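Local coordinates for P450 epoxidase (Sorangium cellulosum, PDB 1Q5E), which belongs to the cytochrome P450 superfamily and carries an iron protoporphyrin IX inside a mainly helical single-chain fold, at residues A[170-175]-A[207-212]; A[60-65]-A[358-363]; A[391-396]-A[406-411]. All blocks are in the same frame, centred on the assembly; numbering follows the deposited sequence.

Interaction 1: A[170-175]-A[207-212]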
loop_
_atom_site.group_PDB
_atom_site.type_symbol
_atom_site.label_atom_id
_atom_site.label_comp_id
_atom_site.label_asym_id
_atom_site.label_seq_id
_atom_site.Cartn_x
_atom_site.Cartn_y
_atom_site.Cartn_z
ATOM N N GLU A 170 -17.306 -5.284 6.361
ATOM C CA GLU A 170 -16.537 -6.514 6.626
ATOM C C GLU A 170 -16.245 -7.302 5.347
ATOM O O GLU A 170 -15.116 -7.716 5.120
ATOM C CB GLU A 170 -17.215 -7.406 7.675
ATOM C CG GLU A 170 -16.262 -8.322 8.447
ATOM C CD GLU A 170 -15.226 -7.547 9.243
ATOM O OE1 GLU A 170 -14.236 -8.150 9.702
ATOM O OE2 GLU A 170 -15.396 -6.322 9.400
ATOM N N LYS A 171 -17.264 -7.486 4.512
ATOM C CA LYS A 171 -17.138 -8.235 3.254
ATOM C C LYS A 171 -15.986 -7.727 2.379
ATOM O O LYS A 171 -15.130 -8.510 1.964
ATOM C CB LYS A 171 -18.446 -8.178 2.462
ATOM C CG LYS A 171 -19.696 -8.709 3.193
ATOM C CD LYS A 171 -19.650 -10.238 3.301
ATOM C CE LYS A 171 -21.024 -10.836 3.555
ATOM N NZ LYS A 171 -21.952 -10.430 2.460
ATOM N N PHE A 172 -15.949 -6.409 2.140
ATOM C CA PHE A 172 -14.939 -5.795 1.246
ATOM C C PHE A 172 -13.469 -5.833 1.707
ATOM O O PHE A 172 -12.554 -6.042 0.881
ATOM C CB PHE A 172 -15.361 -4.370 0.830
ATOM C CG PHE A 172 -16.444 -4.344 -0.233
ATOM C CD1 PHE A 172 -17.788 -4.464 0.115
ATOM C CD2 PHE A 172 -16.123 -4.253 -1.578
ATOM C CE1 PHE A 172 -18.782 -4.463 -0.859
ATOM C CE2 PHE A 172 -17.124 -4.256 -2.566
ATOM C CZ PHE A 172 -18.444 -4.357 -2.206
ATOM N N ARG A 173 -13.239 -5.653 3.008
ATOM C CA ARG A 173 -11.882 -5.707 3.538
ATOM C C ARG A 173 -11.291 -7.080 3.318
ATOM O O ARG A 173 -10.097 -7.224 3.061
ATOM C CB ARG A 173 -11.865 -5.399 5.030
ATOM C CG ARG A 173 -10.451 -5.315 5.592
ATOM C CD ARG A 173 -10.384 -5.366 7.087
ATOM N NE ARG A 173 -10.936 -6.596 7.669
ATOM C CZ ARG A 173 -10.414 -7.832 7.537
ATOM N NH1 ARG A 173 -9.331 -8.045 6.803
ATOM N NH2 ARG A 173 -10.997 -8.870 8.136
ATOM N N ARG A 174 -12.139 -8.102 3.438
ATOM C CA ARG A 174 -11.703 -9.474 3.300
ATOM C C ARG A 174 -11.379 -9.694 1.844
ATOM O O ARG A 174 -10.491 -10.488 1.501
ATOM C CB ARG A 174 -12.779 -10.404 3.809
ATOM C CG ARG A 174 -12.598 -10.829 5.306
ATOM C CD ARG A 174 -13.364 -12.177 5.704
ATOM N NE ARG A 174 -14.833 -12.035 5.643
ATOM C CZ ARG A 174 -15.582 -11.485 6.615
ATOM N NH1 ARG A 174 -15.025 -11.027 7.751
ATOM N NH2 ARG A 174 -16.896 -11.381 6.452
ATOM N N PHE A 175 -12.034 -8.905 0.994
ATOM C CA PHE A 175 -11.827 -8.959 -0.458
ATOM C C PHE A 175 -10.478 -8.339 -0.939
ATOM O O PHE A 175 -9.740 -8.920 -1.766
ATOM C CB PHE A 175 -12.997 -8.326 -1.201
ATOM C CG PHE A 175 -12.709 -8.123 -2.635
ATOM C CD1 PHE A 175 -12.742 -9.191 -3.499
ATOM C CD2 PHE A 175 -12.329 -6.867 -3.117
ATOM C CE1 PHE A 175 -12.416 -9.046 -4.845
ATOM C CE2 PHE A 175 -12.019 -6.680 -4.452
ATOM C CZ PHE A 175 -12.058 -7.791 -5.329
ATOM N N ALA A 207 -18.698 -10.459 -6.772
ATOM C CA ALA A 207 -20.150 -10.630 -6.685
ATOM C C ALA A 207 -20.846 -9.383 -6.128
ATOM O O ALA A 207 -21.631 -8.785 -6.808
ATOM C CB ALA A 207 -20.495 -11.878 -5.871
ATOM N N LEU A 208 -20.536 -8.997 -4.894
ATOM C CA LEU A 208 -21.043 -7.766 -4.291
ATOM C C LEU A 208 -20.783 -6.545 -5.161
ATOM O O LEU A 208 -21.664 -5.706 -5.329
ATOM C CB LEU A 208 -20.403 -7.539 -2.917
ATOM C CG LEU A 208 -21.121 -8.144 -1.703
ATOM C CD1 LEU A 208 -20.373 -7.824 -0.413
ATOM C CD2 LEU A 208 -22.567 -7.604 -1.599
ATOM N N LEU A 209 -19.572 -6.433 -5.692
ATOM C CA LEU A 209 -19.232 -5.308 -6.538
ATOM C C LEU A 209 -20.181 -5.174 -7.708
ATOM O O LEU A 209 -20.572 -4.089 -8.065
ATOM C CB LEU A 209 -17.786 -5.432 -7.026
ATOM C CG LEU A 209 -17.098 -4.219 -7.668
ATOM C CD1 LEU A 209 -17.366 -2.984 -6.835
ATOM C CD2 LEU A 209 -15.577 -4.520 -7.792
ATOM N N HIS A 210 -20.590 -6.288 -8.283
ATOM C CA HIS A 210 -21.568 -6.258 -9.371
ATOM C C HIS A 210 -22.950 -5.848 -8.919
ATOM O O HIS A 210 -23.706 -5.243 -9.684
ATOM C CB HIS A 210 -21.613 -7.578 -10.128
ATOM C CG HIS A 210 -20.511 -7.712 -11.128
ATOM N ND1 HIS A 210 -20.701 -7.476 -12.474
ATOM C CD2 HIS A 210 -19.192 -7.988 -10.967
ATOM C CE1 HIS A 210 -19.546 -7.618 -13.103
ATOM N NE2 HIS A 210 -18.615 -7.936 -12.214
ATOM N N GLY A 211 -23.293 -6.134 -7.674
ATOM C CA GLY A 211 -24.566 -5.645 -7.177
ATOM C C GLY A 211 -24.549 -4.136 -6.910
ATOM O O GLY A 211 -25.533 -3.412 -7.199
ATOM N N VAL A 212 -23.438 -3.673 -6.318
ATOM C CA VAL A 212 -23.234 -2.265 -6.058
ATOM C C VAL A 212 -23.309 -1.441 -7.358
ATOM O O VAL A 212 -24.049 -0.444 -7.424
ATOM C CB VAL A 212 -21.913 -2.085 -5.323
ATOM C CG1 VAL A 212 -21.590 -0.585 -5.054
ATOM C CG2 VAL A 212 -21.971 -2.893 -4.037
#
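The F172 ring is the flat group that spans the gap, and three residues of 207-212 approach it obliquely: L208 CD1 lies 3.7 Å from F172 CE1, V212 CG2 is 4.2 Å from F172 CZ, and the backbone N of L209 stands equally far from that same CZ. M155 of helix 154-162 also packs on this phenylalanine. The R173 guanidinium has E170 OE1 at its edge, in plane, as a long salt bridge, whereas the R174 group carries E170 O over one face. R174 NH1 additionally makes a salt bridge to E170 OE1 (3.6 Å); this charged network takes no part in the contact with 207-212.

L208 CD1 fills the angle between two side chains, since it also meets K171 CB at 3.5 Å. With K171 CG beside the backbone N (chi1 -58°) and a bend at chi2, the lysine chain crosses the leucine at about a right angle. No hydrogen bond joins the segments, and their axes come no nearer than 11.3 Å, crossing at -127°. The joint rests on the F172 ring, the aliphatic part of K171 and the branches of L208, L209 and V212. L209 continues onto V245 and V248 of helix 241-254, an arrangement consistent with the F-G helix pair packed over the long central helix of cytochromes P450.

Interaction 2: A[60-65]-A[358-363]. With HEM (protoporphyrin IX containing Fe), chain B.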
loop_
_atom_site.group_PDB
_atom_site.type_symbol
_atom_site.label_atom_id
_atom_site.label_comp_id
_atom_site.label_asym_id
_atom_site.label_seq_id
_atom_site.Cartn_x
_atom_site.Cartn_y
_atom_site.Cartn_z
ATOM N N ALA A 60 14.977 6.414 -11.053
ATOM C CA ALA A 60 15.079 6.625 -12.481
ATOM C C ALA A 60 14.234 5.590 -13.228
ATOM O O ALA A 60 13.633 5.875 -14.272
ATOM C CB ALA A 60 16.514 6.502 -12.864
ATOM N N VAL A 61 14.206 4.375 -12.690
ATOM C CA VAL A 61 13.394 3.319 -13.269
ATOM C C VAL A 61 11.896 3.612 -13.284
ATOM O O VAL A 61 11.171 3.164 -14.189
ATOM C CB VAL A 61 13.592 2.066 -12.509
ATOM C CG1 VAL A 61 12.936 0.926 -13.270
ATOM C CG2 VAL A 61 15.087 1.875 -12.340
ATOM N N PHE A 62 11.463 4.354 -12.259
ATOM C CA PHE A 62 10.084 4.743 -12.045
ATOM C C PHE A 62 9.593 5.532 -13.223
ATOM O O PHE A 62 8.667 5.105 -13.899
ATOM C CB PHE A 62 10.002 5.610 -10.793
ATOM C CG PHE A 62 9.501 4.880 -9.575
ATOM C CD1 PHE A 62 8.346 4.136 -9.629
ATOM C CD2 PHE A 62 10.187 4.966 -8.383
ATOM C CE1 PHE A 62 7.906 3.493 -8.526
ATOM C CE2 PHE A 62 9.752 4.319 -7.266
ATOM C CZ PHE A 62 8.610 3.576 -7.334
ATOM N N ARG A 63 10.220 6.687 -13.464
ATOM C CA ARG A 63 9.833 7.597 -14.554
ATOM C C ARG A 63 10.491 7.138 -15.875
ATOM O O ARG A 63 10.606 7.913 -16.820
ATOM C CB ARG A 63 10.204 9.091 -14.235
ATOM C CG ARG A 63 9.848 9.677 -12.804
ATOM C CD ARG A 63 9.139 11.147 -12.786
ATOM N NE ARG A 63 8.684 11.621 -11.436
ATOM C CZ ARG A 63 7.599 12.384 -11.194
ATOM N NH1 ARG A 63 6.843 12.766 -12.205
ATOM N NH2 ARG A 63 7.278 12.764 -9.960
ATOM N N ASP A 64 10.935 5.885 -15.922
ATOM C CA ASP A 64 11.604 5.331 -17.100
ATOM C C ASP A 64 10.628 4.581 -18.005
ATOM O O ASP A 64 9.930 3.662 -17.582
ATOM C CB ASP A 64 12.742 4.395 -16.686
ATOM C CG ASP A 64 13.588 3.920 -17.883
ATOM O OD1 ASP A 64 14.629 3.267 -17.635
ATOM O OD2 ASP A 64 13.297 4.151 -19.083
ATOM N N GLU A 65 10.590 4.980 -19.263
ATOM C CA GLU A 65 9.601 4.454 -20.189
ATOM C C GLU A 65 10.128 3.190 -20.840
ATOM O O GLU A 65 9.447 2.553 -21.647
ATOM C CB GLU A 65 9.270 5.502 -21.252
ATOM C CG GLU A 65 9.092 6.907 -20.695
ATOM C CD GLU A 65 10.420 7.686 -20.486
ATOM O OE1 GLU A 65 11.419 7.126 -19.926
ATOM O OE2 GLU A 65 10.451 8.893 -20.858
ATOM N N TYR A 358 5.175 6.764 -1.910
ATOM C CA TYR A 358 3.990 6.707 -2.769
ATOM C C TYR A 358 4.343 6.749 -4.250
ATOM O O TYR A 358 3.494 7.047 -5.090
ATOM C CB TYR A 358 2.981 7.790 -2.424
ATOM C CG TYR A 358 2.493 7.789 -0.990
ATOM C CD1 TYR A 358 3.083 8.633 -0.017
ATOM C CD2 TYR A 358 1.438 6.952 -0.593
ATOM C CE1 TYR A 358 2.633 8.642 1.307
ATOM C CE2 TYR A 358 0.975 6.955 0.729
ATOM C CZ TYR A 358 1.563 7.797 1.654
ATOM O OH TYR A 358 1.092 7.785 2.928
ATOM N N GLY A 359 5.585 6.419 -4.560
ATOM C CA GLY A 359 6.001 6.239 -5.924
ATOM C C GLY A 359 6.247 7.500 -6.718
ATOM O O GLY A 359 6.166 8.625 -6.199
ATOM N N ARG A 360 6.549 7.295 -8.003
ATOM C CA ARG A 360 6.853 8.371 -8.897
ATOM C C ARG A 360 6.309 8.015 -10.283
ATOM O O ARG A 360 6.014 6.841 -10.550
ATOM C CB ARG A 360 8.375 8.559 -8.964
ATOM C CG ARG A 360 8.983 9.229 -7.749
ATOM C CD ARG A 360 8.681 10.675 -7.743
ATOM N NE ARG A 360 9.443 11.396 -6.734
ATOM C CZ ARG A 360 9.179 11.335 -5.455
ATOM N NH1 ARG A 360 8.196 10.558 -5.015
ATOM N NH2 ARG A 360 9.887 12.058 -4.617
ATOM N N GLY A 361 6.195 9.020 -11.161
ATOM C CA GLY A 361 5.739 8.799 -12.513
ATOM C C GLY A 361 4.224 8.615 -12.710
ATOM O O GLY A 361 3.424 8.944 -11.829
ATOM N N PRO A 362 3.825 8.118 -13.888
ATOM C CA PRO A 362 2.397 7.949 -14.179
ATOM C C PRO A 362 1.577 7.135 -13.197
ATOM O O PRO A 362 0.423 7.470 -13.076
ATOM C CB PRO A 362 2.375 7.349 -15.591
ATOM C CG PRO A 362 3.819 7.034 -15.927
ATOM C CD PRO A 362 4.680 7.823 -15.063
ATOM N N HIS A 363 2.127 6.143 -12.507
ATOM C CA HIS A 363 1.331 5.325 -11.589
ATOM C C HIS A 363 1.455 5.807 -10.147
ATOM O O HIS A 363 1.121 5.062 -9.223
ATOM C CB HIS A 363 1.760 3.856 -11.614
ATOM C CG HIS A 363 1.798 3.260 -12.983
ATOM N ND1 HIS A 363 0.736 2.550 -13.514
ATOM C CD2 HIS A 363 2.749 3.289 -13.946
ATOM C CE1 HIS A 363 1.034 2.157 -14.735
ATOM N NE2 HIS A 363 2.244 2.599 -15.026
HETATM C CHA HEM B . -0.164 2.837 -6.261
HETATM C CHB HEM B . 1.628 2.983 -1.775
HETATM C CHC HEM B . -2.828 3.969 -0.159
HETATM C CHD HEM B . -4.610 3.204 -4.483
HETATM C C1A HEM B . 0.721 2.905 -5.194
HETATM C C2A HEM B . 2.164 2.859 -5.342
HETATM C C3A HEM B . 2.673 2.891 -4.112
HETATM C C4A HEM B . 1.569 2.981 -3.155
HETATM C CMA HEM B . 4.171 2.854 -3.794
HETATM C CAA HEM B . 2.921 2.805 -6.704
HETATM C CBA HEM B . 3.501 1.440 -7.089
HETATM C CGA HEM B . 4.207 1.546 -8.427
HETATM O O1A HEM B . 3.626 1.254 -9.501
HETATM O O2A HEM B . 5.399 1.933 -8.463
HETATM C C1B HEM B . 0.546 3.235 -0.956
HETATM C C2B HEM B . 0.616 3.424 0.489
HETATM C C3B HEM B . -0.622 3.687 0.918
HETATM C C4B HEM B . -1.486 3.691 -0.234
HETATM C CMB HEM B . 1.897 3.296 1.359
HETATM C CAB HEM B . -1.102 3.970 2.337
HETATM C CBB HEM B . -0.279 4.150 3.378
HETATM C C1C HEM B . -3.723 3.912 -1.185
HETATM C C2C HEM B . -5.175 4.148 -1.115
HETATM C C3C HEM B . -5.647 3.926 -2.346
HETATM C C4C HEM B . -4.525 3.558 -3.184
HETATM C CMC HEM B . -5.953 4.564 0.143
HETATM C CAC HEM B . -7.048 4.011 -2.880
HETATM C CBC HEM B . -8.066 4.489 -2.144
HETATM C C1D HEM B . -3.560 2.972 -5.329
HETATM C C2D HEM B . -3.802 2.587 -6.686
HETATM C C3D HEM B . -2.433 2.463 -7.328
HETATM C C4D HEM B . -1.511 2.773 -6.219
HETATM C CMD HEM B . -5.193 2.379 -7.296
HETATM C CAD HEM B . -2.218 2.064 -8.831
HETATM C CBD HEM B . -1.556 3.210 -9.614
HETATM C CGD HEM B . -1.781 3.124 -11.117
HETATM O O1D HEM B . -2.786 3.718 -11.617
HETATM O O2D HEM B . -0.996 2.457 -11.844
HETATM N NA HEM B . 0.386 2.990 -3.834
HETATM N NB HEM B . -0.756 3.413 -1.372
HETATM N NC HEM B . -3.351 3.569 -2.460
HETATM N ND HEM B . -2.190 3.101 -5.078
HETATM FE FE HEM B . -1.463 3.459 -3.193
#
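F62 packing on R360 and G359 makes the buried, well-packed part of this contact, one ring face being turned to the backbone N of R360. That nitrogen stands 3.9 Å above the F62 ring, over its centre, and R360 O approaches F62 CD1 at 3.7 Å. Farther round, F62 CZ reaches G359 CA (4.0 Å), while the propionate oxygen O2A of the haem sits at the ring edge, in plane. T305 of strand 304-309 adds to the surroundings of F62.

The outer side is built differently. There the guanidinium of R63 lies over the R360-G361 peptide, G361 N being 3.6 Å above its plane. A bend at chi2 (-134°) swings the R63 guanidinium to this peptide, and R63 NH2 then touches R360 CD at 3.4 Å. The two guanidinium planes are 74° apart, so the arginines do not stack. With R63 NH2 4.1 Å from R360 NE, their like charges probably weaken this side, where R63 is exposed. R360 is held from its own loop: its NH1 bonds G359 O at 3.0 Å, with that oxygen in the guanidinium plane, and also S355 O.

G359 and G361 both have positive phi, which favours glycine at either position. H363 at the far end hydrogen-bonds haem O2D, though the modelled length is doubtful. Together with C365 just beyond, the sequence and course of 358-363 mark the haem-binding signature loop of cytochromes P450.

Interaction 3: A[391-396]-A[406-411]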
loop_
_atom_site.group_PDB
_atom_site.type_symbol
_atom_site.label_atom_id
_atom_site.label_comp_id
_atom_site.label_asym_id
_atom_site.label_seq_id
_atom_site.Cartn_x
_atom_site.Cartn_y
_atom_site.Cartn_z
ATOM N N LEU A 391 3.626 0.601 25.200
ATOM C CA LEU A 391 3.600 -0.743 24.576
ATOM C C LEU A 391 3.379 -1.868 25.587
ATOM O O LEU A 391 3.672 -1.698 26.769
ATOM C CB LEU A 391 4.913 -0.997 23.828
ATOM C CG LEU A 391 4.959 -1.722 22.477
ATOM C CD1 LEU A 391 6.423 -2.020 22.074
ATOM C CD2 LEU A 391 4.173 -3.025 22.530
ATOM N N LYS A 392 2.830 -3.000 25.140
ATOM C CA LYS A 392 2.592 -4.122 26.061
ATOM C C LYS A 392 3.648 -5.203 25.902
ATOM O O LYS A 392 4.505 -5.320 26.743
ATOM C CB LYS A 392 1.192 -4.715 25.926
ATOM C CG LYS A 392 1.105 -6.181 26.410
ATOM C CD LYS A 392 0.319 -6.378 27.727
ATOM C CE LYS A 392 -1.160 -6.025 27.548
ATOM N NZ LYS A 392 -1.781 -5.545 28.801
ATOM N N GLU A 393 3.588 -5.987 24.831
ATOM C CA GLU A 393 4.612 -7.008 24.566
ATOM C C GLU A 393 5.313 -6.673 23.241
ATOM O O GLU A 393 4.875 -5.774 22.527
ATOM C CB GLU A 393 4.011 -8.436 24.503
ATOM C CG GLU A 393 2.571 -8.611 24.995
ATOM C CD GLU A 393 1.560 -8.857 23.862
ATOM O OE1 GLU A 393 1.166 -7.869 23.181
ATOM O OE2 GLU A 393 1.138 -10.036 23.646
ATOM N N THR A 394 6.388 -7.367 22.898
ATOM C CA THR A 394 6.991 -7.137 21.589
ATOM C C THR A 394 5.923 -7.338 20.487
ATOM O O THR A 394 5.093 -8.252 20.571
ATOM C CB THR A 394 8.137 -8.124 21.335
ATOM O OG1 THR A 394 9.034 -8.120 22.433
ATOM C CG2 THR A 394 8.999 -7.661 20.202
ATOM N N PRO A 395 5.930 -6.482 19.464
ATOM C CA PRO A 395 5.011 -6.638 18.319
ATOM C C PRO A 395 5.326 -7.836 17.442
ATOM O O PRO A 395 6.488 -7.972 17.028
ATOM C CB PRO A 395 5.226 -5.337 17.508
ATOM C CG PRO A 395 6.542 -4.874 17.916
ATOM C CD PRO A 395 6.743 -5.262 19.367
ATOM N N VAL A 396 4.307 -8.643 17.118
ATOM C CA VAL A 396 4.459 -9.776 16.156
ATOM C C VAL A 396 4.429 -9.394 14.683
ATOM O O VAL A 396 3.588 -8.599 14.292
ATOM C CB VAL A 396 3.339 -10.853 16.344
ATOM C CG1 VAL A 396 3.739 -12.170 15.660
ATOM C CG2 VAL A 396 3.044 -11.053 17.809
ATOM N N ILE A 406 2.302 -6.487 10.289
ATOM C CA ILE A 406 2.306 -6.576 11.731
ATOM C C ILE A 406 0.939 -7.031 12.192
ATOM O O ILE A 406 -0.013 -6.220 12.194
ATOM C CB ILE A 406 2.605 -5.214 12.381
ATOM C CG1 ILE A 406 3.835 -4.564 11.760
ATOM C CG2 ILE A 406 2.781 -5.354 13.922
ATOM C CD1 ILE A 406 4.214 -3.264 12.488
ATOM N N GLU A 407 0.873 -8.305 12.618
ATOM C CA GLU A 407 -0.358 -8.963 13.054
ATOM C C GLU A 407 -0.873 -8.504 14.402
ATOM O O GLU A 407 -2.078 -8.513 14.610
ATOM C CB GLU A 407 -0.197 -10.477 13.062
ATOM C CG GLU A 407 -0.340 -11.116 11.693
ATOM C CD GLU A 407 0.601 -12.282 11.460
ATOM O OE1 GLU A 407 0.225 -13.190 10.678
ATOM O OE2 GLU A 407 1.719 -12.298 12.024
ATOM N N SER A 408 0.011 -8.093 15.308
ATOM C CA SER A 408 -0.399 -7.715 16.669
ATOM C C SER A 408 0.324 -6.498 17.218
ATOM O O SER A 408 1.499 -6.271 16.913
ATOM C CB SER A 408 -0.160 -8.873 17.655
ATOM O OG SER A 408 -0.352 -8.455 19.018
ATOM N N LEU A 409 -0.371 -5.758 18.079
ATOM C CA LEU A 409 0.172 -4.547 18.708
ATOM C C LEU A 409 -0.709 -4.119 19.894
ATOM O O LEU A 409 -1.726 -3.437 19.731
ATOM C CB LEU A 409 0.276 -3.426 17.685
ATOM C CG LEU A 409 1.217 -2.298 18.043
ATOM C CD1 LEU A 409 2.488 -2.938 18.411
ATOM C CD2 LEU A 409 1.439 -1.301 16.845
ATOM N N ASN A 410 -0.336 -4.572 21.080
ATOM C CA ASN A 410 -1.168 -4.353 22.241
ATOM C C ASN A 410 -0.472 -3.311 23.034
ATOM O O ASN A 410 0.746 -3.260 23.074
ATOM C CB ASN A 410 -1.271 -5.631 23.104
ATOM C CG ASN A 410 -1.928 -6.819 22.363
ATOM O OD1 ASN A 410 -1.261 -7.544 21.605
ATOM N ND2 ASN A 410 -3.232 -7.051 22.627
ATOM N N VAL A 411 -1.230 -2.510 23.729
ATOM C CA VAL A 411 -0.635 -1.429 24.490
ATOM C C VAL A 411 -1.540 -1.203 25.714
ATOM O O VAL A 411 -2.674 -1.714 25.741
ATOM C CB VAL A 411 -0.647 -0.158 23.643
ATOM C CG1 VAL A 411 0.136 -0.343 22.386
ATOM C CG2 VAL A 411 -2.055 0.163 23.270
#
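K392 and N410 cross obliquely beside a backbone hydrogen bond that joins their own residues, K392 N to N410 O, 2.9 Å. K392 CB leans on the same oxygen, after which the lysine chain, bent at chi2 and chi3, turns away toward E142, with which NZ makes a long, weak ion pair. E393 comes at N410 from another direction. Its carboxylate is turned 77° from the amide plane of the asparagine, and E393 OE1 lies 3.3 Å from N410 CB.

Next to the K392-N410 pair, L391 and V411 form an antiparallel non-hydrogen-bonded pair, CA to CA 4.3 Å, their side chains diverging. This pair sets strand 390-391 at the edge of a small three-stranded antiparallel sheet, in which 410-412 is central and bonds through V411 to F143 of strand 143-144 on its other flank.

Past E393 the chain comes back alongside 406-409, the CA atoms of P395 and L409 being 5.3 Å apart, and here P395, L409 and I406 form an apolar patch. The P395 ring presents CB to L409 CD1 (3.8 Å) and, more loosely, to I406 CG2. L409 CG is anti to the backbone N (chi1 -160°), which carries CD1 to the proline; the side chains of L409 and P395 both pack on L268 of helix 257-271 as well. V396 keeps to a different flank, with CG2 on S408 CB at 3.9 Å. The carbonyl oxygen V396 O gathers several partners from the facing chain: a weak hydrogen bond from E407 N (3.2 Å), a CA-H...O contact from I406 CA and the CG2 methyl of I406.

Overall arrangement
From the N terminus, helix 55-62 runs into 60-65, which waits for its partner until 358-363; interaction 2 thus closes a loop of nearly 300 residues. Within that span interaction 1 opens at 170-175 on helix 169-183 and closes at 207-212 on helix 195-218, making a short helical loop. Interaction 3 follows in series, joining 391-396 to 406-411 near the C terminus, so no contact crosses another. Interaction 2 brings an N-terminal helix to the haem loop, interaction 1 joins two helices, and interaction 3 finishes a small sheet. Interactions 2 and 3 lie on opposite sides of the chain's centre, their own centres 35 Å apart, and none of the three touch.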